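Local coordinates for hydroxyglutarate synthase (Pseudomonas putida, PDB 6W1G), which catalyses the iron(II)-dependent decarboxylation and hydroxylation of 2-oxoadipate to (R)-2-hydroxyglutarate, a step of D-lysine catabolism, at residues Glu68-Ile73 / Glu294-Gly299; Leu232-Ile237 / Arg265-Lys270; Pro247-Val252 / Pro325-Ala330. One frame throughout, in Å; residues are numbered along the deposited sequence.

Contact 1: residues Glu68-Ile73 / Glu294-Gly299. With NI (nickel (II) ion), chain B.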
loop_
_atom_site.group_PDB
_atom_site.type_symbol
_atom_site.label_atom_id
_atom_site.label_comp_id
_atom_site.label_asym_id
_atom_site.label_seq_id
_atom_site.Cartn_x
_atom_site.Cartn_y
_atom_site.Cartn_z
ATOM N N GLU A 68 10.863 -2.435 1.339
ATOM C CA GLU A 68 9.434 -2.214 1.497
ATOM C C GLU A 68 8.839 -1.509 0.281
ATOM O O GLU A 68 9.285 -0.425 -0.107
ATOM C CB GLU A 68 9.168 -1.423 2.772
ATOM C CG GLU A 68 7.705 -1.064 2.933
ATOM C CD GLU A 68 7.286 -0.740 4.355
ATOM O OE1 GLU A 68 8.123 -0.796 5.303
ATOM O OE2 GLU A 68 6.074 -0.398 4.514
ATOM N N ARG A 69 7.814 -2.121 -0.310
ATOM C CA ARG A 69 7.187 -1.595 -1.500
ATOM C C ARG A 69 5.708 -1.931 -1.517
ATOM O O ARG A 69 5.234 -2.822 -0.810
ATOM C CB ARG A 69 7.775 -2.220 -2.779
ATOM C CG ARG A 69 9.204 -1.912 -3.078
ATOM C CD ARG A 69 9.770 -2.845 -4.121
ATOM N NE ARG A 69 10.098 -4.154 -3.609
ATOM C CZ ARG A 69 11.300 -4.521 -3.205
ATOM N NH1 ARG A 69 12.326 -3.650 -3.227
ATOM N NH2 ARG A 69 11.400 -5.764 -2.728
ATOM N N HIS A 70 4.979 -1.209 -2.374
ATOM C CA HIS A 70 3.664 -1.665 -2.806
ATOM C C HIS A 70 3.597 -1.640 -4.329
ATOM O O HIS A 70 4.238 -0.806 -4.966
ATOM C CB HIS A 70 2.435 -0.938 -2.216
ATOM C CG HIS A 70 2.085 0.395 -2.782
ATOM N ND1 HIS A 70 2.433 1.586 -2.171
ATOM C CD2 HIS A 70 1.344 0.729 -3.866
ATOM C CE1 HIS A 70 1.943 2.590 -2.881
ATOM N NE2 HIS A 70 1.285 2.109 -3.913
ATOM N N GLY A 71 2.831 -2.543 -4.911
ATOM C CA GLY A 71 2.479 -2.462 -6.309
ATOM C C GLY A 71 1.028 -2.086 -6.458
ATOM O O GLY A 71 0.245 -2.184 -5.513
ATOM N N ALA A 72 0.671 -1.646 -7.662
ATOM C CA ALA A 72 -0.706 -1.350 -8.005
ATOM C C ALA A 72 -0.978 -1.931 -9.385
ATOM O O ALA A 72 -0.168 -1.746 -10.305
ATOM C CB ALA A 72 -0.927 0.168 -8.050
ATOM N N ILE A 73 -2.104 -2.627 -9.508
ATOM C CA ILE A 73 -2.549 -3.266 -10.725
ATOM C C ILE A 73 -4.048 -3.076 -10.864
ATOM O O ILE A 73 -4.767 -2.760 -9.905
ATOM C CB ILE A 73 -2.245 -4.776 -10.715
ATOM C CG1 ILE A 73 -2.954 -5.503 -9.555
ATOM C CG2 ILE A 73 -0.761 -4.978 -10.700
ATOM C CD1 ILE A 73 -2.885 -7.024 -9.577
ATOM N N GLU A 294 5.489 6.551 -8.353
ATOM C CA GLU A 294 4.984 7.055 -7.081
ATOM C C GLU A 294 6.032 6.868 -6.003
ATOM O O GLU A 294 6.886 5.957 -6.061
ATOM C CB GLU A 294 3.698 6.301 -6.729
ATOM C CG GLU A 294 3.005 6.721 -5.451
ATOM C CD GLU A 294 1.713 5.962 -5.296
ATOM O OE1 GLU A 294 1.729 4.789 -4.873
ATOM O OE2 GLU A 294 0.650 6.522 -5.635
ATOM N N ILE A 295 5.953 7.718 -4.989
ATOM C CA ILE A 295 6.773 7.624 -3.787
ATOM C C ILE A 295 5.851 7.846 -2.598
ATOM O O ILE A 295 4.936 8.661 -2.659
ATOM C CB ILE A 295 7.930 8.674 -3.836
ATOM C CG1 ILE A 295 8.838 8.598 -2.645
ATOM C CG2 ILE A 295 7.412 10.103 -4.001
ATOM C CD1 ILE A 295 9.564 7.308 -2.488
ATOM N N GLU A 296 6.126 7.150 -1.481
ATOM C CA GLU A 296 5.299 7.293 -0.277
ATOM C C GLU A 296 6.149 7.273 0.975
ATOM O O GLU A 296 7.245 6.703 1.012
ATOM C CB GLU A 296 4.227 6.213 -0.178
ATOM C CG GLU A 296 4.680 4.816 0.216
ATOM C CD GLU A 296 3.570 3.719 0.071
ATOM O OE1 GLU A 296 2.418 4.088 -0.098
ATOM O OE2 GLU A 296 3.854 2.523 0.105
ATOM N N GLN A 297 5.595 7.900 2.010
ATOM C CA GLN A 297 6.114 7.890 3.355
ATOM C C GLN A 297 4.974 7.370 4.248
ATOM O O GLN A 297 3.857 7.884 4.158
ATOM C CB GLN A 297 6.521 9.305 3.803
ATOM C CG GLN A 297 7.117 9.343 5.208
ATOM C CD GLN A 297 7.369 10.718 5.713
ATOM O OE1 GLN A 297 7.600 11.679 4.957
ATOM N NE2 GLN A 297 7.374 10.844 7.016
ATOM N N ARG A 298 5.232 6.380 5.096
ATOM C CA ARG A 298 4.185 5.742 5.892
ATOM C C ARG A 298 4.332 6.113 7.352
ATOM O O ARG A 298 5.407 5.940 7.914
ATOM C CB ARG A 298 4.171 4.214 5.711
ATOM C CG ARG A 298 3.658 3.836 4.362
ATOM C CD ARG A 298 3.644 2.309 4.135
ATOM N NE ARG A 298 2.936 2.029 2.897
ATOM C CZ ARG A 298 1.619 1.953 2.797
ATOM N NH1 ARG A 298 0.842 1.947 3.885
ATOM N NH2 ARG A 298 1.057 1.874 1.595
ATOM N N GLY A 299 3.235 6.583 7.935
ATOM C CA GLY A 299 3.152 6.969 9.325
ATOM C C GLY A 299 2.201 6.095 10.122
ATOM O O GLY A 299 2.067 4.915 9.824
HETATM NI NI NI B . 0.142 3.472 -5.035
HETATM O O HOH W 1 -1.385 5.066 -5.610
HETATM O O HOH W 2 -1.671 2.321 -5.205
HETATM O O HOH W 3 -0.839 4.019 -3.332
#
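His70 is held between the nickel ion at NE2, which it shares with Glu294, and Glu296 at ND1. Its CG sits between the backbone N and the carbonyl carbon (chi1 78°), which sends the imidazole across to strand 294-298. NE2 binds the nickel ion at 2.1 Å, and Glu294, its extended side chain running at about a right angle to that of His70 and its carboxylate turned 54° from the ring, binds the same ion through OE1 at 2.1 Å; OE1 also accepts from Thr228. At the other nitrogen, ND1 donates to Glu296 OE2 over 2.8 Å; the oxygen lies in the ring plane, but the N-H reaches it from above the carboxylate plane. Together the metal bond and this hydrogen bond fix the rotation of the imidazole. Arg298 NE in turn meets Glu296 OE2 in a 3.0 Å salt bridge, weak as a hydrogen bond, so the second-shell glutamate is itself positioned by a guanidinium that also donates to the carbonyls of Tyr396 and Asp398. Three waters and His226 complete the nickel shell, and Glu294 OE2 accepts from one of those waters. Two histidines and a glutamate form the metal site, which binds iron(II) in this dioxygenase of the glyoxalase clan.

Contact 2: residues Leu232-Ile237 / Arg265-Lys270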
loop_
_atom_site.group_PDB
_atom_site.type_symbol
_atom_site.label_atom_id
_atom_site.label_comp_id
_atom_site.label_asym_id
_atom_site.label_seq_id
_atom_site.Cartn_x
_atom_site.Cartn_y
_atom_site.Cartn_z
ATOM N N LEU A 232 11.583 7.537 4.339
ATOM C CA LEU A 232 11.375 8.135 5.655
ATOM C C LEU A 232 11.104 9.642 5.595
ATOM O O LEU A 232 10.757 10.229 6.598
ATOM C CB LEU A 232 12.599 7.884 6.540
ATOM C CG LEU A 232 12.878 6.415 6.824
ATOM C CD1 LEU A 232 14.139 6.274 7.683
ATOM C CD2 LEU A 232 11.697 5.715 7.474
ATOM N N ASP A 233 11.266 10.304 4.445
ATOM C CA ASP A 233 11.059 11.764 4.399
ATOM C C ASP A 233 10.675 12.185 2.984
ATOM O O ASP A 233 11.536 12.399 2.135
ATOM C CB ASP A 233 12.306 12.508 4.883
ATOM C CG ASP A 233 12.063 13.993 5.012
ATOM O OD1 ASP A 233 11.076 14.525 4.456
ATOM O OD2 ASP A 233 12.890 14.688 5.669
ATOM N N ILE A 234 9.369 12.292 2.733
ATOM C CA ILE A 234 8.913 12.624 1.392
ATOM C C ILE A 234 9.246 14.063 1.037
ATOM O O ILE A 234 9.401 14.389 -0.139
ATOM C CB ILE A 234 7.415 12.303 1.240
ATOM C CG1 ILE A 234 7.040 12.198 -0.242
ATOM C CG2 ILE A 234 6.564 13.351 1.901
ATOM C CD1 ILE A 234 5.682 11.665 -0.453
ATOM N N ASP A 235 9.350 14.957 2.027
ATOM C CA ASP A 235 9.734 16.319 1.675
ATOM C C ASP A 235 11.154 16.346 1.137
ATOM O O ASP A 235 11.459 17.035 0.161
ATOM C CB ASP A 235 9.664 17.225 2.898
ATOM C CG ASP A 235 8.249 17.419 3.437
ATOM O OD1 ASP A 235 7.320 17.506 2.645
ATOM O OD2 ASP A 235 8.075 17.499 4.665
ATOM N N ALA A 236 12.040 15.605 1.780
ATOM C CA ALA A 236 13.418 15.519 1.348
ATOM C C ALA A 236 13.520 14.876 -0.020
ATOM O O ALA A 236 14.317 15.314 -0.861
ATOM C CB ALA A 236 14.258 14.777 2.376
ATOM N N ILE A 237 12.747 13.825 -0.274
ATOM C CA ILE A 237 12.893 13.213 -1.580
ATOM C C ILE A 237 12.401 14.177 -2.665
ATOM O O ILE A 237 12.972 14.222 -3.746
ATOM C CB ILE A 237 12.249 11.816 -1.626
ATOM C CG1 ILE A 237 12.993 11.015 -2.670
ATOM C CG2 ILE A 237 10.786 11.952 -1.798
ATOM C CD1 ILE A 237 12.835 9.579 -2.479
ATOM N N ARG A 265 1.843 9.738 3.205
ATOM C CA ARG A 265 1.948 10.831 2.262
ATOM C C ARG A 265 2.485 10.269 0.962
ATOM O O ARG A 265 3.289 9.329 0.975
ATOM C CB ARG A 265 2.896 11.889 2.758
ATOM C CG ARG A 265 2.514 12.466 4.109
ATOM C CD ARG A 265 3.433 13.609 4.550
ATOM N NE ARG A 265 3.073 14.824 3.830
ATOM C CZ ARG A 265 3.886 15.839 3.564
ATOM N NH1 ARG A 265 5.146 15.805 3.945
ATOM N NH2 ARG A 265 3.412 16.904 2.911
ATOM N N GLN A 266 2.006 10.790 -0.174
ATOM C CA GLN A 266 2.428 10.254 -1.463
ATOM C C GLN A 266 2.418 11.332 -2.548
ATOM O O GLN A 266 1.654 12.308 -2.481
ATOM C CB GLN A 266 1.536 9.111 -1.933
ATOM C CG GLN A 266 0.103 9.519 -2.161
ATOM C CD GLN A 266 -0.887 8.376 -2.457
ATOM O OE1 GLN A 266 -0.806 7.251 -1.911
ATOM N NE2 GLN A 266 -1.852 8.684 -3.308
ATOM N N THR A 267 3.281 11.151 -3.542
ATOM C CA THR A 267 3.201 11.984 -4.744
ATOM C C THR A 267 3.671 11.128 -5.916
ATOM O O THR A 267 4.127 9.993 -5.747
ATOM C CB THR A 267 3.927 13.343 -4.620
ATOM O OG1 THR A 267 3.583 14.146 -5.746
ATOM C CG2 THR A 267 5.394 13.188 -4.515
ATOM N N SER A 268 3.516 11.669 -7.110
ATOM C CA SER A 268 3.682 10.931 -8.353
ATOM C C SER A 268 4.559 11.708 -9.324
ATOM O O SER A 268 4.823 12.910 -9.154
ATOM C CB SER A 268 2.306 10.627 -9.014
ATOM O OG SER A 268 1.691 11.859 -9.368
ATOM N N PHE A 269 5.020 10.978 -10.337
ATOM C CA PHE A 269 5.862 11.576 -11.377
ATOM C C PHE A 269 5.714 10.755 -12.641
ATOM O O PHE A 269 5.337 9.580 -12.612
ATOM C CB PHE A 269 7.321 11.603 -10.918
ATOM C CG PHE A 269 7.916 10.270 -10.577
ATOM C CD1 PHE A 269 7.796 9.728 -9.298
ATOM C CD2 PHE A 269 8.614 9.544 -11.532
ATOM C CE1 PHE A 269 8.342 8.503 -9.010
ATOM C CE2 PHE A 269 9.160 8.334 -11.242
ATOM C CZ PHE A 269 9.034 7.814 -9.971
ATOM N N LYS A 270 6.098 11.337 -13.744
ATOM C CA LYS A 270 6.118 10.616 -14.999
ATOM C C LYS A 270 7.403 9.809 -15.058
ATOM O O LYS A 270 8.498 10.352 -14.934
ATOM C CB LYS A 270 6.051 11.578 -16.182
ATOM C CG LYS A 270 5.938 10.841 -17.530
ATOM C CD LYS A 270 5.683 11.760 -18.712
ATOM C CE LYS A 270 5.637 11.022 -20.054
ATOM N NZ LYS A 270 5.411 11.983 -21.146
HETATM O O HOH W 4 5.113 19.249 2.620
#
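Ile234 opens helix 234-240 beside strand 264-275 and comes closest to it at Arg265, their CA atoms 7.2 Å apart. Asp233, at the N-cap, turns the chain into the helix: its OD1 accepts from Ala236 N at 3.0 Å, the donor standing well above the carboxylate plane, and Ile237 N closes the first turn on Asp233 O. Across the contact, strand residues Arg265 and Thr267 direct their side chains to the helix, while Gln266 points away, toward the metal side, where its amide donates to Glu253. Ile234 fills the angle between helix and strand. With CG1 anti to the backbone N (chi1 -161°), its CD1 lies over the strand backbone, 3.7 Å from Gln266 CA, and its CG2 comes obliquely to the guanidinium, 3.5 Å from Arg265 NH1. The arginine chain, bent at chi3 (77°), curls past this methyl to Asp235, the next residue of the helix. There Arg265 NH1 gives Asp235 OD1 a single-point salt bridge of 3.1 Å, the two flat groups turned 69° apart. One water ties the pair again, donating to Asp235 OD1 and accepting from Arg265 NH2 at 2.9 Å, while Asp235 OD2 is bonded to Thr257. A leucine in place of Arg265 would probably leave Asp235 without its charged mate and the bridging water without one of its anchors, and would probably take away part of the cover over the CG2 methyl of Ile234. An N-capped helix start is thus packed on the face of a two-stranded antiparallel sheet turned away from the metal, an isoleucine wedged between them and a water-bridged salt bridge beside it.

Contact 3: residues Pro247-Val252 / Pro325-Ala330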
loop_
_atom_site.group_PDB
_atom_site.type_symbol
_atom_site.label_atom_id
_atom_site.label_comp_id
_atom_site.label_asym_id
_atom_site.label_seq_id
_atom_site.Cartn_x
_atom_site.Cartn_y
_atom_site.Cartn_z
ATOM N N PRO A 247 10.450 15.166 -11.910
ATOM C CA PRO A 247 9.819 16.207 -11.091
ATOM C C PRO A 247 8.457 15.724 -10.657
ATOM O O PRO A 247 7.620 15.351 -11.505
ATOM C CB PRO A 247 9.691 17.401 -12.041
ATOM C CG PRO A 247 9.759 16.829 -13.375
ATOM C CD PRO A 247 10.672 15.623 -13.281
ATOM N N PRO A 248 8.181 15.727 -9.372
ATOM C CA PRO A 248 6.892 15.193 -8.947
ATOM C C PRO A 248 5.865 16.305 -8.906
ATOM O O PRO A 248 6.176 17.491 -9.005
ATOM C CB PRO A 248 7.169 14.719 -7.528
ATOM C CG PRO A 248 8.179 15.709 -7.009
ATOM C CD PRO A 248 9.071 15.981 -8.221
ATOM N N LYS A 249 4.625 15.886 -8.743
ATOM C CA LYS A 249 3.583 16.829 -8.418
ATOM C C LYS A 249 3.926 17.536 -7.120
ATOM O O LYS A 249 4.318 16.907 -6.122
ATOM C CB LYS A 249 2.271 16.065 -8.296
ATOM C CG LYS A 249 1.787 15.400 -9.596
ATOM C CD LYS A 249 1.331 16.376 -10.647
ATOM C CE LYS A 249 0.335 15.675 -11.584
ATOM N NZ LYS A 249 0.542 16.032 -13.011
ATOM N N ALA A 250 3.821 18.858 -7.133
ATOM C CA ALA A 250 4.056 19.628 -5.920
ATOM C C ALA A 250 3.023 19.336 -4.844
ATOM O O ALA A 250 3.356 19.381 -3.661
ATOM C CB ALA A 250 4.013 21.112 -6.238
ATOM N N VAL A 251 1.774 19.066 -5.220
ATOM C CA VAL A 251 0.775 18.661 -4.247
ATOM C C VAL A 251 1.106 17.265 -3.738
ATOM O O VAL A 251 1.211 16.303 -4.500
ATOM C CB VAL A 251 -0.617 18.675 -4.876
ATOM C CG1 VAL A 251 -1.629 18.058 -3.945
ATOM C CG2 VAL A 251 -1.044 20.085 -5.247
ATOM N N VAL A 252 1.256 17.132 -2.439
ATOM C CA VAL A 252 1.474 15.847 -1.804
ATOM C C VAL A 252 0.149 15.410 -1.209
ATOM O O VAL A 252 -0.461 16.159 -0.424
ATOM C CB VAL A 252 2.577 15.960 -0.738
ATOM C CG1 VAL A 252 2.737 14.643 -0.001
ATOM C CG2 VAL A 252 3.887 16.392 -1.371
ATOM N N PRO A 325 -7.792 20.539 -5.464
ATOM C CA PRO A 325 -6.327 20.659 -5.320
ATOM C C PRO A 325 -5.621 20.321 -6.624
ATOM O O PRO A 325 -5.735 19.211 -7.145
ATOM C CB PRO A 325 -5.984 19.656 -4.210
ATOM C CG PRO A 325 -7.275 19.443 -3.454
ATOM C CD PRO A 325 -8.380 19.616 -4.472
ATOM N N ALA A 326 -4.882 21.288 -7.152
ATOM C CA ALA A 326 -4.192 21.120 -8.418
ATOM C C ALA A 326 -2.806 21.726 -8.285
ATOM O O ALA A 326 -2.497 22.415 -7.310
ATOM C CB ALA A 326 -4.947 21.807 -9.561
ATOM N N GLU A 327 -1.966 21.469 -9.286
ATOM C CA GLU A 327 -0.620 22.033 -9.286
ATOM C C GLU A 327 -0.642 23.551 -9.329
ATOM O O GLU A 327 0.268 24.195 -8.793
ATOM C CB GLU A 327 0.155 21.466 -10.472
ATOM C CG GLU A 327 0.436 19.978 -10.301
ATOM C CD GLU A 327 1.373 19.700 -9.148
ATOM O OE1 GLU A 327 2.566 20.028 -9.291
ATOM O OE2 GLU A 327 0.926 19.174 -8.095
ATOM N N ALA A 328 -1.666 24.139 -9.948
ATOM C CA ALA A 328 -1.692 25.588 -10.092
ATOM C C ALA A 328 -1.878 26.272 -8.747
ATOM O O ALA A 328 -1.409 27.401 -8.557
ATOM C CB ALA A 328 -2.804 26.000 -11.055
ATOM N N ASN A 329 -2.553 25.608 -7.810
ATOM C CA ASN A 329 -2.778 26.153 -6.477
ATOM C C ASN A 329 -1.917 25.495 -5.404
ATOM O O ASN A 329 -2.216 25.637 -4.211
ATOM C CB ASN A 329 -4.262 26.022 -6.122
ATOM C CG ASN A 329 -4.789 24.589 -6.265
ATOM O OD1 ASN A 329 -4.122 23.618 -5.895
ATOM N ND2 ASN A 329 -6.002 24.458 -6.816
ATOM N N ALA A 330 -0.843 24.791 -5.804
ATOM C CA ALA A 330 -0.156 23.877 -4.884
ATOM C C ALA A 330 0.389 24.585 -3.646
ATOM O O ALA A 330 0.272 24.067 -2.530
ATOM C CB ALA A 330 0.971 23.126 -5.596
#
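Glu327 reaches across to the loop 247-252 and takes two successive backbone N-H groups in its carboxylate. OE1 accepts from Ala250 N at 2.8 Å with its syn lone pair, and OE2 accepts from Val251 N at 3.0 Å on its syn side, only 15° out of the carboxylate plane and almost straight at 176°. With CG anti to the carbonyl carbon, a bend at chi2 (-66°) turns the carboxylate toward the two N-H groups. Lys249 crosses it at about a right angle, laying CD 3.6 Å from Glu327 CD, while its ammonium stays apart from the acid, NZ being 5.8 Å from Glu327 OE1. Val251 supplies the apolar half. Its CG2 faces both Ala326 O, at 3.4 Å, and Ala330 CB, at 3.7 Å, with Tyr333 of helix 330-341 touching the same side chain. Ala330, the first residue of that helix, also meets Ala250 CB with its own CB at 3.7 Å. The contact lies at the surface and joins two irregular segments. Its chemistry implies a directional clasp: two bonds grip the carboxylate and set its plane, the negative charge is probably eased by the two peptide N-H groups, and the small methyl contacts let the backbones come close.

In the fold
From the N terminus, after the opening helices, strand 69-75 is the first segment to take part, and its partner 294-299 arrives more than 200 residues later, so contact 1 closes the widest loop. Contact 2 lies wholly within that loop, joining the start of helix 234-240 to strand 264-275. The two meet because strands 264-275 and 288-298 are antiparallel neighbours: Gln297 O bonds to Arg265 N, and Gln297 OE1 to Ile234 N. Contact 3 starts inside both loops and ends beyond them, so it crosses each. Its loop 247-252 is stitched to the strand of contact 2 through Thr267 and Ser268. Together they connect the five-stranded sheet, the metal, the two-stranded sheet and helix 330-341.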